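Local coordinates for protein putative acyl-CoA dehydrogenase (Burkholderia xenovorans, PDB 5JSC) that binds flavin-adenine dinucleotide and is probably a member of the acyl-CoA dehydrogenase family, with a beta domain between two helical domains in sequence, at residues F25-H30 with D87-L93; D54-R58 with N180-A184; S203-D208 with V238-L244; A273-M277 with M307-I311. All coordinates share one frame; numbering follows the deposited sequence.

Interaction 1 of 4, residues F25-H30 with D87-L93; sequences FFEPRH and DTRAVCL. With SO4 (sulfate ion), chain Q.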
loop_
_atom_site.group_PDB
_atom_site.type_symbol
_atom_site.label_atom_id
_atom_site.label_comp_id
_atom_site.label_asym_id
_atom_site.label_seq_id
_atom_site.Cartn_x
_atom_site.Cartn_y
_atom_site.Cartn_z
ATOM N N PHE C 25 7.087 8.577 28.446
ATOM C CA PHE C 25 7.356 7.154 28.594
ATOM C C PHE C 25 8.693 6.894 29.273
ATOM O O PHE C 25 8.891 5.803 29.812
ATOM C CB PHE C 25 7.380 6.452 27.231
ATOM C CG PHE C 25 6.042 6.321 26.562
ATOM C CD1 PHE C 25 4.954 5.801 27.234
ATOM C CD2 PHE C 25 5.890 6.681 25.230
ATOM C CE1 PHE C 25 3.729 5.649 26.598
ATOM C CE2 PHE C 25 4.666 6.541 24.590
ATOM C CZ PHE C 25 3.584 6.029 25.276
ATOM N N PHE C 26 9.624 7.853 29.228
ATOM C CA PHE C 26 10.980 7.650 29.716
ATOM C C PHE C 26 11.195 8.336 31.053
ATOM O O PHE C 26 10.583 9.366 31.355
ATOM C CB PHE C 26 12.017 8.189 28.729
ATOM C CG PHE C 26 12.054 7.448 27.434
ATOM C CD1 PHE C 26 12.509 6.138 27.395
ATOM C CD2 PHE C 26 11.641 8.058 26.253
ATOM C CE1 PHE C 26 12.552 5.443 26.194
ATOM C CE2 PHE C 26 11.672 7.363 25.044
ATOM C CZ PHE C 26 12.131 6.057 25.015
ATOM N N GLU C 27 12.106 7.767 31.838
ATOM C CA GLU C 27 12.607 8.363 33.066
ATOM C C GLU C 27 13.986 8.955 32.833
ATOM O O GLU C 27 14.638 8.649 31.833
ATOM C CB GLU C 27 12.665 7.309 34.175
ATOM C CG GLU C 27 11.293 6.878 34.625
ATOM C CD GLU C 27 10.502 8.037 35.208
ATOM O OE1 GLU C 27 11.116 8.920 35.844
ATOM O OE2 GLU C 27 9.269 8.077 35.018
ATOM N N PRO C 28 14.464 9.833 33.729
ATOM C CA PRO C 28 15.816 10.388 33.542
ATOM C C PRO C 28 16.891 9.328 33.363
ATOM O O PRO C 28 17.801 9.518 32.546
ATOM C CB PRO C 28 16.028 11.213 34.821
ATOM C CG PRO C 28 14.654 11.657 35.182
ATOM C CD PRO C 28 13.746 10.501 34.830
ATOM N N ARG C 29 16.804 8.205 34.084
ATOM C CA ARG C 29 17.818 7.166 33.933
ATOM C C ARG C 29 17.884 6.644 32.503
ATOM O O ARG C 29 18.952 6.215 32.051
ATOM C CB ARG C 29 17.554 6.013 34.903
ATOM C CG ARG C 29 16.282 5.237 34.620
ATOM C CD ARG C 29 16.153 4.039 35.558
ATOM N NE ARG C 29 15.017 3.199 35.190
ATOM C CZ ARG C 29 13.783 3.395 35.641
ATOM N NH1 ARG C 29 13.539 4.398 36.478
ATOM N NH2 ARG C 29 12.798 2.592 35.261
ATOM N N HIS C 30 16.765 6.685 31.773
ATOM C CA HIS C 30 16.770 6.190 30.398
ATOM C C HIS C 30 17.503 7.142 29.473
ATOM O O HIS C 30 18.166 6.710 28.525
ATOM C CB HIS C 30 15.343 5.956 29.906
ATOM C CG HIS C 30 14.629 4.903 30.686
ATOM N ND1 HIS C 30 13.454 5.138 31.363
ATOM C CD2 HIS C 30 14.960 3.614 30.940
ATOM C CE1 HIS C 30 13.083 4.034 31.989
ATOM N NE2 HIS C 30 13.979 3.094 31.746
ATOM N N ASP C 87 14.078 -4.081 32.988
ATOM C CA ASP C 87 13.659 -2.760 32.521
ATOM C C ASP C 87 13.517 -2.832 31.004
ATOM O O ASP C 87 14.513 -2.774 30.277
ATOM C CB ASP C 87 14.687 -1.718 32.966
ATOM C CG ASP C 87 14.309 -0.285 32.613
ATOM O OD1 ASP C 87 13.488 -0.053 31.706
ATOM O OD2 ASP C 87 14.871 0.635 33.255
ATOM N N THR C 88 12.267 -2.976 30.529
ATOM C CA THR C 88 12.017 -3.146 29.100
ATOM C C THR C 88 12.445 -1.917 28.319
ATOM O O THR C 88 12.993 -2.032 27.219
ATOM C CB THR C 88 10.528 -3.418 28.841
ATOM O OG1 THR C 88 9.999 -4.257 29.873
ATOM C CG2 THR C 88 10.346 -4.110 27.501
ATOM N N ARG C 89 12.194 -0.729 28.866
ATOM C CA ARG C 89 12.616 0.487 28.179
ATOM C C ARG C 89 14.130 0.522 28.010
ATOM O O ARG C 89 14.642 0.924 26.954
ATOM C CB ARG C 89 12.126 1.715 28.946
ATOM C CG ARG C 89 10.608 1.902 28.847
ATOM C CD ARG C 89 10.073 2.912 29.851
ATOM N NE ARG C 89 10.073 2.354 31.197
ATOM C CZ ARG C 89 9.711 3.025 32.282
ATOM N NH1 ARG C 89 9.331 4.292 32.179
ATOM N NH2 ARG C 89 9.731 2.431 33.471
ATOM N N ALA C 90 14.866 0.100 29.039
ATOM C CA ALA C 90 16.319 0.064 28.935
ATOM C C ALA C 90 16.779 -0.940 27.884
ATOM O O ALA C 90 17.621 -0.614 27.035
ATOM C CB ALA C 90 16.934 -0.253 30.297
ATOM N N VAL C 91 16.244 -2.169 27.919
ATOM C CA VAL C 91 16.646 -3.167 26.925
ATOM C C VAL C 91 16.354 -2.665 25.514
ATOM O O VAL C 91 17.169 -2.832 24.593
ATOM C CB VAL C 91 15.954 -4.516 27.192
ATOM C CG1 VAL C 91 16.235 -5.483 26.036
ATOM C CG2 VAL C 91 16.447 -5.114 28.507
ATOM N N CYS C 92 15.205 -2.012 25.333
ATOM C CA CYS C 92 14.853 -1.482 24.019
ATOM C C CYS C 92 15.807 -0.373 23.582
ATOM O O CYS C 92 16.248 -0.350 22.426
ATOM C CB CYS C 92 13.406 -0.990 24.032
ATOM S SG CYS C 92 12.217 -2.351 24.004
ATOM N N LEU C 93 16.136 0.559 24.481
ATOM C CA LEU C 93 17.083 1.609 24.110
ATOM C C LEU C 93 18.447 1.024 23.761
ATOM O O LEU C 93 19.140 1.532 22.866
ATOM C CB LEU C 93 17.210 2.632 25.246
ATOM C CG LEU C 93 16.023 3.586 25.412
ATOM C CD1 LEU C 93 16.126 4.339 26.749
ATOM C CD2 LEU C 93 15.965 4.563 24.257
HETATM S S SO4 Q . 8.015 4.641 35.681
HETATM O O1 SO4 Q . 7.759 5.505 36.829
HETATM O O2 SO4 Q . 9.154 3.773 35.972
HETATM O O3 SO4 Q . 6.841 3.816 35.418
HETATM O O4 SO4 Q . 8.301 5.460 34.505
HETATM O O HOH W 1 11.507 0.268 33.957
#

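Interaction 2 of 4, residues D54-R58 with N180-A184; sequences DATCR and NGGIA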
loop_
_atom_site.group_PDB
_atom_site.type_symbol
_atom_site.label_atom_id
_atom_site.label_comp_id
_atom_site.label_asym_id
_atom_site.label_seq_id
_atom_site.Cartn_x
_atom_site.Cartn_y
_atom_site.Cartn_z
ATOM N N ASP C 54 31.622 -15.645 14.393
ATOM C CA ASP C 54 31.737 -16.332 15.682
ATOM C C ASP C 54 32.678 -15.580 16.616
ATOM O O ASP C 54 32.332 -15.292 17.769
ATOM C CB ASP C 54 32.238 -17.767 15.498
ATOM C CG ASP C 54 31.160 -18.723 15.019
ATOM O OD1 ASP C 54 30.007 -18.293 14.782
ATOM O OD2 ASP C 54 31.488 -19.924 14.871
ATOM N N ALA C 55 33.879 -15.255 16.134
ATOM C CA ALA C 55 34.836 -14.545 16.975
ATOM C C ALA C 55 34.335 -13.147 17.319
ATOM O O ALA C 55 34.550 -12.659 18.436
ATOM C CB ALA C 55 36.196 -14.475 16.282
ATOM N N THR C 56 33.675 -12.483 16.368
ATOM C CA THR C 56 33.159 -11.148 16.631
ATOM C C THR C 56 32.078 -11.180 17.704
ATOM O O THR C 56 32.050 -10.316 18.589
ATOM C CB THR C 56 32.639 -10.517 15.338
ATOM O OG1 THR C 56 33.727 -10.366 14.415
ATOM C CG2 THR C 56 32.025 -9.147 15.612
ATOM N N CYS C 57 31.182 -12.170 17.653
ATOM C CA CYS C 57 30.130 -12.320 18.668
ATOM C C CYS C 57 30.737 -12.520 20.044
ATOM O O CYS C 57 30.341 -11.885 21.025
ATOM C CB CYS C 57 29.216 -13.513 18.330
ATOM S SG CYS C 57 28.432 -14.433 19.762
ATOM N N ARG C 58 31.713 -13.428 20.129
ATOM C CA ARG C 58 32.363 -13.696 21.408
ATOM C C ARG C 58 32.998 -12.431 21.973
ATOM O O ARG C 58 32.860 -12.136 23.168
ATOM C CB ARG C 58 33.421 -14.788 21.249
ATOM C CG ARG C 58 32.873 -16.186 20.995
ATOM C CD ARG C 58 34.021 -17.179 20.906
ATOM N NE ARG C 58 33.591 -18.557 21.128
ATOM C CZ ARG C 58 33.518 -19.487 20.185
ATOM N NH1 ARG C 58 33.848 -19.198 18.932
ATOM N NH2 ARG C 58 33.121 -20.715 20.498
ATOM N N ASN C 180 23.425 -18.024 18.084
ATOM C CA ASN C 180 24.603 -18.424 18.851
ATOM C C ASN C 180 24.833 -19.930 18.819
ATOM O O ASN C 180 25.675 -20.444 19.571
ATOM C CB ASN C 180 24.545 -17.939 20.315
ATOM C CG ASN C 180 24.730 -16.439 20.437
ATOM O OD1 ASN C 180 25.271 -15.793 19.534
ATOM N ND2 ASN C 180 24.290 -15.875 21.556
ATOM N N GLY C 181 24.111 -20.660 17.968
ATOM C CA GLY C 181 24.347 -22.085 17.860
ATOM C C GLY C 181 25.788 -22.366 17.490
ATOM O O GLY C 181 26.332 -21.746 16.572
ATOM N N GLY C 182 26.424 -23.288 18.208
ATOM C CA GLY C 182 27.813 -23.598 17.993
ATOM C C GLY C 182 28.782 -22.831 18.866
ATOM O O GLY C 182 29.929 -23.266 19.017
ATOM N N ILE C 183 28.365 -21.700 19.443
ATOM C CA ILE C 183 29.265 -20.932 20.301
ATOM C C ILE C 183 28.664 -20.648 21.674
ATOM O O ILE C 183 29.360 -20.143 22.563
ATOM C CB ILE C 183 29.695 -19.618 19.628
ATOM C CG1 ILE C 183 28.501 -18.704 19.383
ATOM C CG2 ILE C 183 30.457 -19.896 18.339
ATOM C CD1 ILE C 183 28.909 -17.448 18.687
ATOM N N ALA C 184 27.386 -20.970 21.866
ATOM C CA ALA C 184 26.760 -20.760 23.167
ATOM C C ALA C 184 27.362 -21.680 24.224
ATOM O O ALA C 184 27.797 -22.799 23.936
ATOM C CB ALA C 184 25.250 -21.000 23.087
HETATM O O HOH W 2 31.941 -19.771 23.214
#

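Interaction 3 of 4, residues S203-D208 with V238-L244; sequences SAFVVD and VPRSQML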
loop_
_atom_site.group_PDB
_atom_site.type_symbol
_atom_site.label_atom_id
_atom_site.label_comp_id
_atom_site.label_asym_id
_atom_site.label_seq_id
_atom_site.Cartn_x
_atom_site.Cartn_y
_atom_site.Cartn_z
ATOM N N SER C 203 8.204 -29.167 28.144
ATOM C CA SER C 203 8.990 -28.735 29.291
ATOM C C SER C 203 10.225 -27.996 28.797
ATOM O O SER C 203 10.665 -28.177 27.661
ATOM C CB SER C 203 9.412 -29.919 30.179
ATOM O OG SER C 203 8.273 -30.595 30.696
ATOM N N ALA C 204 10.785 -27.156 29.668
ATOM C CA ALA C 204 11.965 -26.358 29.365
ATOM C C ALA C 204 13.156 -26.865 30.170
ATOM O O ALA C 204 13.008 -27.225 31.341
ATOM C CB ALA C 204 11.717 -24.884 29.690
ATOM N N PHE C 205 14.343 -26.876 29.550
ATOM C CA PHE C 205 15.567 -27.359 30.192
ATOM C C PHE C 205 16.722 -26.410 29.918
ATOM O O PHE C 205 16.832 -25.880 28.814
ATOM C CB PHE C 205 15.985 -28.752 29.674
ATOM C CG PHE C 205 14.966 -29.826 29.907
ATOM C CD1 PHE C 205 13.982 -30.092 28.953
ATOM C CD2 PHE C 205 14.995 -30.581 31.074
ATOM C CE1 PHE C 205 13.053 -31.085 29.165
ATOM C CE2 PHE C 205 14.060 -31.581 31.286
ATOM C CZ PHE C 205 13.090 -31.834 30.336
ATOM N N VAL C 206 17.612 -26.224 30.893
ATOM C CA VAL C 206 18.914 -25.626 30.608
ATOM C C VAL C 206 19.873 -26.747 30.245
ATOM O O VAL C 206 20.095 -27.672 31.040
ATOM C CB VAL C 206 19.456 -24.814 31.791
ATOM C CG1 VAL C 206 20.776 -24.158 31.380
ATOM C CG2 VAL C 206 18.440 -23.774 32.228
ATOM N N VAL C 207 20.440 -26.674 29.043
ATOM C CA VAL C 207 21.305 -27.726 28.520
ATOM C C VAL C 207 22.683 -27.127 28.269
ATOM O O VAL C 207 22.856 -26.303 27.361
ATOM C CB VAL C 207 20.729 -28.361 27.248
ATOM C CG1 VAL C 207 21.625 -29.502 26.787
ATOM C CG2 VAL C 207 19.311 -28.864 27.512
ATOM N N ASP C 208 23.669 -27.538 29.068
ATOM C CA ASP C 208 25.027 -27.050 28.870
ATOM C C ASP C 208 25.555 -27.517 27.521
ATOM O O ASP C 208 25.242 -28.619 27.064
ATOM C CB ASP C 208 25.942 -27.536 29.995
ATOM C CG ASP C 208 25.591 -26.922 31.344
ATOM O OD1 ASP C 208 24.974 -25.841 31.368
ATOM O OD2 ASP C 208 25.932 -27.523 32.383
ATOM N N VAL C 238 19.940 -34.951 30.193
ATOM C CA VAL C 238 19.803 -33.695 30.912
ATOM C C VAL C 238 19.249 -34.022 32.292
ATOM O O VAL C 238 18.170 -34.609 32.397
ATOM C CB VAL C 238 18.882 -32.711 30.172
ATOM C CG1 VAL C 238 18.819 -31.378 30.903
ATOM C CG2 VAL C 238 19.373 -32.507 28.742
ATOM N N PRO C 239 19.948 -33.674 33.370
ATOM C CA PRO C 239 19.426 -33.947 34.715
ATOM C C PRO C 239 18.060 -33.308 34.923
ATOM O O PRO C 239 17.786 -32.212 34.426
ATOM C CB PRO C 239 20.481 -33.322 35.639
ATOM C CG PRO C 239 21.723 -33.200 34.799
ATOM C CD PRO C 239 21.252 -32.992 33.392
ATOM N N ARG C 240 17.198 -34.008 35.669
ATOM C CA ARG C 240 15.888 -33.456 36.003
ATOM C C ARG C 240 16.015 -32.099 36.681
ATOM O O ARG C 240 15.164 -31.222 36.492
ATOM C CB ARG C 240 15.117 -34.431 36.901
ATOM N N SER C 241 17.080 -31.900 37.459
ATOM C CA SER C 241 17.314 -30.632 38.137
ATOM C C SER C 241 17.625 -29.484 37.184
ATOM O O SER C 241 17.725 -28.338 37.640
ATOM C CB SER C 241 18.460 -30.793 39.136
ATOM O OG SER C 241 19.634 -31.229 38.477
ATOM N N GLN C 242 17.788 -29.755 35.888
ATOM C CA GLN C 242 17.987 -28.712 34.891
ATOM C C GLN C 242 16.683 -28.247 34.259
ATOM O O GLN C 242 16.709 -27.367 33.390
ATOM C CB GLN C 242 18.935 -29.197 33.788
ATOM C CG GLN C 242 20.390 -29.351 34.200
ATOM C CD GLN C 242 21.042 -28.028 34.549
ATOM O OE1 GLN C 242 20.940 -27.552 35.674
ATOM N NE2 GLN C 242 21.707 -27.421 33.575
ATOM N N MET C 243 15.552 -28.820 34.653
ATOM C CA MET C 243 14.275 -28.360 34.127
ATOM C C MET C 243 13.940 -26.988 34.690
ATOM O O MET C 243 14.122 -26.731 35.885
ATOM C CB MET C 243 13.159 -29.351 34.469
ATOM C CG MET C 243 11.812 -28.958 33.878
ATOM S SD MET C 243 10.484 -30.106 34.260
ATOM C CE MET C 243 11.022 -31.545 33.335
ATOM N N LEU C 244 13.481 -26.094 33.812
ATOM C CA LEU C 244 12.973 -24.790 34.214
ATOM C C LEU C 244 11.468 -24.889 34.408
ATOM O O LEU C 244 10.731 -25.175 33.456
ATOM C CB LEU C 244 13.303 -23.726 33.170
ATOM C CG LEU C 244 14.776 -23.412 32.952
ATOM C CD1 LEU C 244 14.942 -22.493 31.729
ATOM C CD2 LEU C 244 15.370 -22.756 34.195
HETATM O O HOH W 3 9.133 -26.755 32.102
HETATM O O HOH W 4 22.801 -29.238 31.304
#

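Interaction 4 of 4, residues A273-M277 with M307-I311; sequences ARHAM and MALTI. With SO4 (sulfate ion), chain P; EDO (1,2-ethanediol), chain O.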
loop_
_atom_site.group_PDB
_atom_site.type_symbol
_atom_site.label_atom_id
_atom_site.label_comp_id
_atom_site.label_asym_id
_atom_site.label_seq_id
_atom_site.Cartn_x
_atom_site.Cartn_y
_atom_site.Cartn_z
ATOM N N ALA C 273 16.189 1.243 11.146
ATOM C CA ALA C 273 15.485 2.274 10.382
ATOM C C ALA C 273 16.096 3.654 10.607
ATOM O O ALA C 273 16.240 4.441 9.660
ATOM C CB ALA C 273 13.996 2.277 10.734
ATOM N N ARG C 274 16.453 3.979 11.855
ATOM C CA ARG C 274 17.055 5.286 12.101
ATOM C C ARG C 274 18.383 5.428 11.374
ATOM O O ARG C 274 18.718 6.517 10.884
ATOM C CB ARG C 274 17.250 5.516 13.600
ATOM C CG ARG C 274 15.955 5.723 14.369
ATOM C CD ARG C 274 16.258 6.371 15.712
ATOM N NE ARG C 274 15.111 6.435 16.623
ATOM C CZ ARG C 274 14.163 7.370 16.591
ATOM N NH1 ARG C 274 14.184 8.308 15.658
ATOM N NH2 ARG C 274 13.181 7.360 17.493
ATOM N N HIS C 275 19.164 4.347 11.298
ATOM C CA HIS C 275 20.401 4.407 10.524
ATOM C C HIS C 275 20.097 4.698 9.058
ATOM O O HIS C 275 20.726 5.568 8.441
ATOM C CB HIS C 275 21.173 3.094 10.688
ATOM C CG HIS C 275 22.577 3.141 10.172
ATOM N ND1 HIS C 275 23.440 2.071 10.276
ATOM C CD2 HIS C 275 23.269 4.121 9.543
ATOM C CE1 HIS C 275 24.606 2.393 9.741
ATOM N NE2 HIS C 275 24.532 3.634 9.297
ATOM N N ALA C 276 19.105 4.004 8.489
ATOM C CA ALA C 276 18.736 4.252 7.095
ATOM C C ALA C 276 18.247 5.682 6.898
ATOM O O ALA C 276 18.538 6.312 5.871
ATOM C CB ALA C 276 17.659 3.254 6.654
ATOM N N MET C 277 17.463 6.192 7.851
ATOM C CA MET C 277 16.979 7.569 7.775
ATOM C C MET C 277 18.137 8.556 7.715
ATOM O O MET C 277 18.132 9.491 6.905
ATOM C CB MET C 277 16.095 7.868 8.987
ATOM C CG MET C 277 15.507 9.274 9.033
ATOM S SD MET C 277 13.987 9.354 8.062
ATOM C CE MET C 277 14.377 10.491 6.774
ATOM N N MET C 307 9.390 8.065 5.561
ATOM C CA MET C 307 10.389 7.375 6.373
ATOM C C MET C 307 10.318 7.856 7.814
ATOM O O MET C 307 10.274 7.051 8.752
ATOM C CB MET C 307 11.786 7.597 5.792
ATOM C CG MET C 307 11.978 6.934 4.424
ATOM S SD MET C 307 13.404 7.567 3.518
ATOM C CE MET C 307 14.726 6.916 4.532
ATOM N N ALA C 308 10.267 9.176 8.002
ATOM C CA ALA C 308 10.226 9.748 9.344
ATOM C C ALA C 308 8.923 9.419 10.062
ATOM O O ALA C 308 8.919 9.168 11.276
ATOM C CB ALA C 308 10.423 11.260 9.261
ATOM N N LEU C 309 7.804 9.434 9.335
ATOM C CA LEU C 309 6.519 9.074 9.931
ATOM C C LEU C 309 6.533 7.632 10.423
ATOM O O LEU C 309 6.115 7.336 11.551
ATOM C CB LEU C 309 5.405 9.285 8.902
ATOM C CG LEU C 309 3.991 8.919 9.374
ATOM C CD1 LEU C 309 3.613 9.758 10.594
ATOM C CD2 LEU C 309 2.979 9.102 8.239
ATOM N N THR C 310 7.022 6.720 9.581
ATOM C CA THR C 310 7.110 5.318 9.977
ATOM C C THR C 310 8.005 5.150 11.196
ATOM O O THR C 310 7.677 4.384 12.113
ATOM C CB THR C 310 7.610 4.485 8.797
ATOM O OG1 THR C 310 6.589 4.481 7.795
ATOM C CG2 THR C 310 7.904 3.059 9.221
ATOM N N ILE C 311 9.121 5.882 11.243
ATOM C CA ILE C 311 10.016 5.801 12.395
ATOM C C ILE C 311 9.323 6.289 13.661
ATOM O O ILE C 311 9.427 5.655 14.724
ATOM C CB ILE C 311 11.316 6.574 12.112
ATOM C CG1 ILE C 311 12.214 5.722 11.212
ATOM C CG2 ILE C 311 12.044 6.956 13.428
ATOM C CD1 ILE C 311 13.358 6.487 10.591
HETATM S S SO4 P . 3.164 4.488 9.192
HETATM O O1 SO4 P . 3.618 5.349 10.287
HETATM O O2 SO4 P . 2.027 3.689 9.647
HETATM O O3 SO4 P . 4.256 3.591 8.787
HETATM O O4 SO4 P . 2.732 5.343 8.085
HETATM C C1 EDO O . 13.332 6.541 21.039
HETATM O O1 EDO O . 13.393 5.781 19.835
HETATM C C2 EDO O . 14.732 6.720 21.608
HETATM O O2 EDO O . 15.649 7.018 20.554
#

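Interaction 1 of 4, residues F25-H30 with D87-L93
Arg89 of helix 88-101 reaches across the start of helix 28-44 and touches it along most of its length. Its CB lies over one face of the His30 ring, 3.9 Å from the ring centroid, in a CH-pi contact. Further out, CD runs beside Phe25 O. The chain then bends at chi3 (-74°). This brings the guanidinium over His30, with CZ 3.5 Å from His30 CE1. The two planes are 47° apart, so this is not a flat stack. NE pairs with Asp326 in a salt bridge. NH1 gives a fairly straight bond, in the plane of its own guanidinium, to Phe25 O (2.8 Å, 164°). Arg89 NH1 also binds sulfate O4 at 2.8 Å. Arg89 NH2 binds sulfate O2 at 2.9 Å. Water 1 accepts from NH2 as well. The other face of the His30 ring lies against Arg29 CG.

Asp87 is the second polar centre. Its OD2 takes His30 NE2 at 3.0 Å on the syn lone pair. It also takes Arg29 NE at 3.2 Å, in a salt bridge. OD1 caps helix 88-101 by accepting from Ala90 N. Further along helix 88-101, Leu93 CD1 packs on Phe26 CE1 and His30 CB. Phe25 leads on to the subunit interface, where its ring meets Phe25 of the second subunit edge-to-face.

His30 ND1 accepts from Glu27 N at 3.0 Å while NE2 donates to Asp87. The ring is thus fixed at both nitrogens, which is consistent with a neutral imidazole carrying its proton on NE2.

Interaction 2 of 4, residues D54-R58 with N180-A184
Asn180 O is gripped by two backbone donors, Ile183 N at 3.0 Å and Ala184 N at 2.9 Å, while Asn180 OD1 faces Cys57 SG of helix 53-66 in the conformer given. The bond from Ile183 N closes a type II beta turn with Gly181 and Gly182 at its corners. Gly182 has the positive phi (93°) of the second corner of such a turn. The turn presents Ile183 to the helix.

In Ile183, CG1 stands between the backbone N and the carbonyl carbon (chi1 63°), and the two branches part. CG2 sits over one face of the Arg58 guanidinium, toward its rim, 3.5 Å from Arg58 NH1. The same methyl lies 3.6 Å from Asp54 CG. CD1 goes the other way, toward the sulfur of Cys57. Cys57 has more than one conformer, so both contacts of its sulfur are doubtful in detail.

The contact joins the N-terminal helical domain to the middle beta domain, a boundary found throughout the acyl-CoA dehydrogenase fold. The loop links strands 168-179 and 186-192. The side chain of Asn180 lies about 7 Å from the bound flavin-adenine dinucleotide, and its ND2 is held by Ala142 O.

No direct hydrogen bond crosses between the segments. Water 2 does the bridging instead. It accepts from Arg58 NE at 2.9 Å and donates to Ile183 O at 2.7 Å. This link probably helps hold the guanidinium against Ile183. The carboxylate of Asp54 is salt-bridged to Arg219, and Pro227 packs against both Asp54 and Ile183.

Interaction 3 of 4, residues S203-D208 with V238-L244
Strand 202-208 pairs with a short, weakly bonded antiparallel strand at about 243-244, at the edge of the mixed sheet of the middle domain. Two backbone bonds join the segments. Leu244 N donates to Ala204 O at 2.8 Å, and Val206 N donates to Gln242 O at 2.9 Å. Phe205 and Met243 form the non-hydrogen-bonded pair between these bonds, their CA atoms only 4.3 Å apart. Beyond Leu244 a water carries the ladder on, accepting from Ala204 N and donating to Leu244 O.

Phe205 and Met243 lie on one face. Met243 is extended as far as SD, with CG anti to the backbone N (chi1 -177°). A bend at chi3 (-67°) then brings CE to Phe205 CZ at 3.7 Å. SD stands oblique to the ring, 5.5 Å from its centroid, a Met-aromatic contact. Val238 CG1 adds to this group, 3.9 Å from Phe205 CD2. Ala204 and Leu244 lie on the other face, where Val206 CG2 meets Leu244 CG at 3.8 Å. Helix 103-122 covers Val206 and Leu244.

Gln242 ends a 3-10 turn of residues 240-242. Its side chain folds back beside Val206, and NE2 gives a weak, bent bond to Val206 O (3.0 Å). NE2 is also bonded to Tyr131 OH and to water 4, which in turn accepts from Asp208 N. Tyr131 also binds Asp208, so helix 125-136 closes this end.

Phe205 and Met243 meet Tyr169 of strand 168-179, and Val238 meets Leu171. This face therefore packs on the second sheet. Such packing of two sheets is typical of the acyl-CoA dehydrogenase middle domain.

Interaction 4 of 4, residues A273-M277 with M307-I311
The Arg274 guanidinium has Ile311 CG2 over one face, 3.4 Å from NH1. At its edge, in plane, NH2 donates to O1 of a 1,2-ethanediol (2.8 Å, 160°). NE pairs with Glu96 in a salt bridge, and Glu96 also binds the diol. The extended arginine chain lies against helix 298-325, where it also touches Ala315.

Ile311 serves three residues of the other helix. CG2 takes the arginine, and CG1 meets Ala273 CB at 3.9 Å. CD1 pushes against Met277 CB at 3.5 Å, tighter than usual for two carbons.

These are neighbouring antiparallel helices of the C-terminal helical domain, which forms a bundle in this family. The short segments cross at -158°, with their axes 10.3 Å apart.

Met277 CG is anti to the backbone N (chi1 -179°), and the chain bends after it. SD rests against Met307 CB at 3.6 Å, and near Ala308 CB at 4.2 Å. Met307 CE reaches back the other way, toward Met277 CA. Leu396 of the second subunit packs on Met277 and Ala308.

How the interactions relate
From the N terminus, interaction 1 opens at 25-30 and closes at 87-93, bringing helices 28-44 and 88-101 together. Interaction 2 opens inside that loop, at 54-58, and closes only at 180-184. The two therefore cross, and interaction 2 ties the N-terminal helices to the middle beta domain. Interaction 3 follows in series and closes a loop of strands within the beta region. Its second segment leads to helix 250-286, which pairs with helix 298-325 in interaction 4, closing a loop within the C-terminal helical domain at 307-311. Interactions 3 and 4 lie on opposite sides of the chain's centre, their centres about 42 Å apart. The nearest atoms of interactions 1 and 4 are about 8 Å apart.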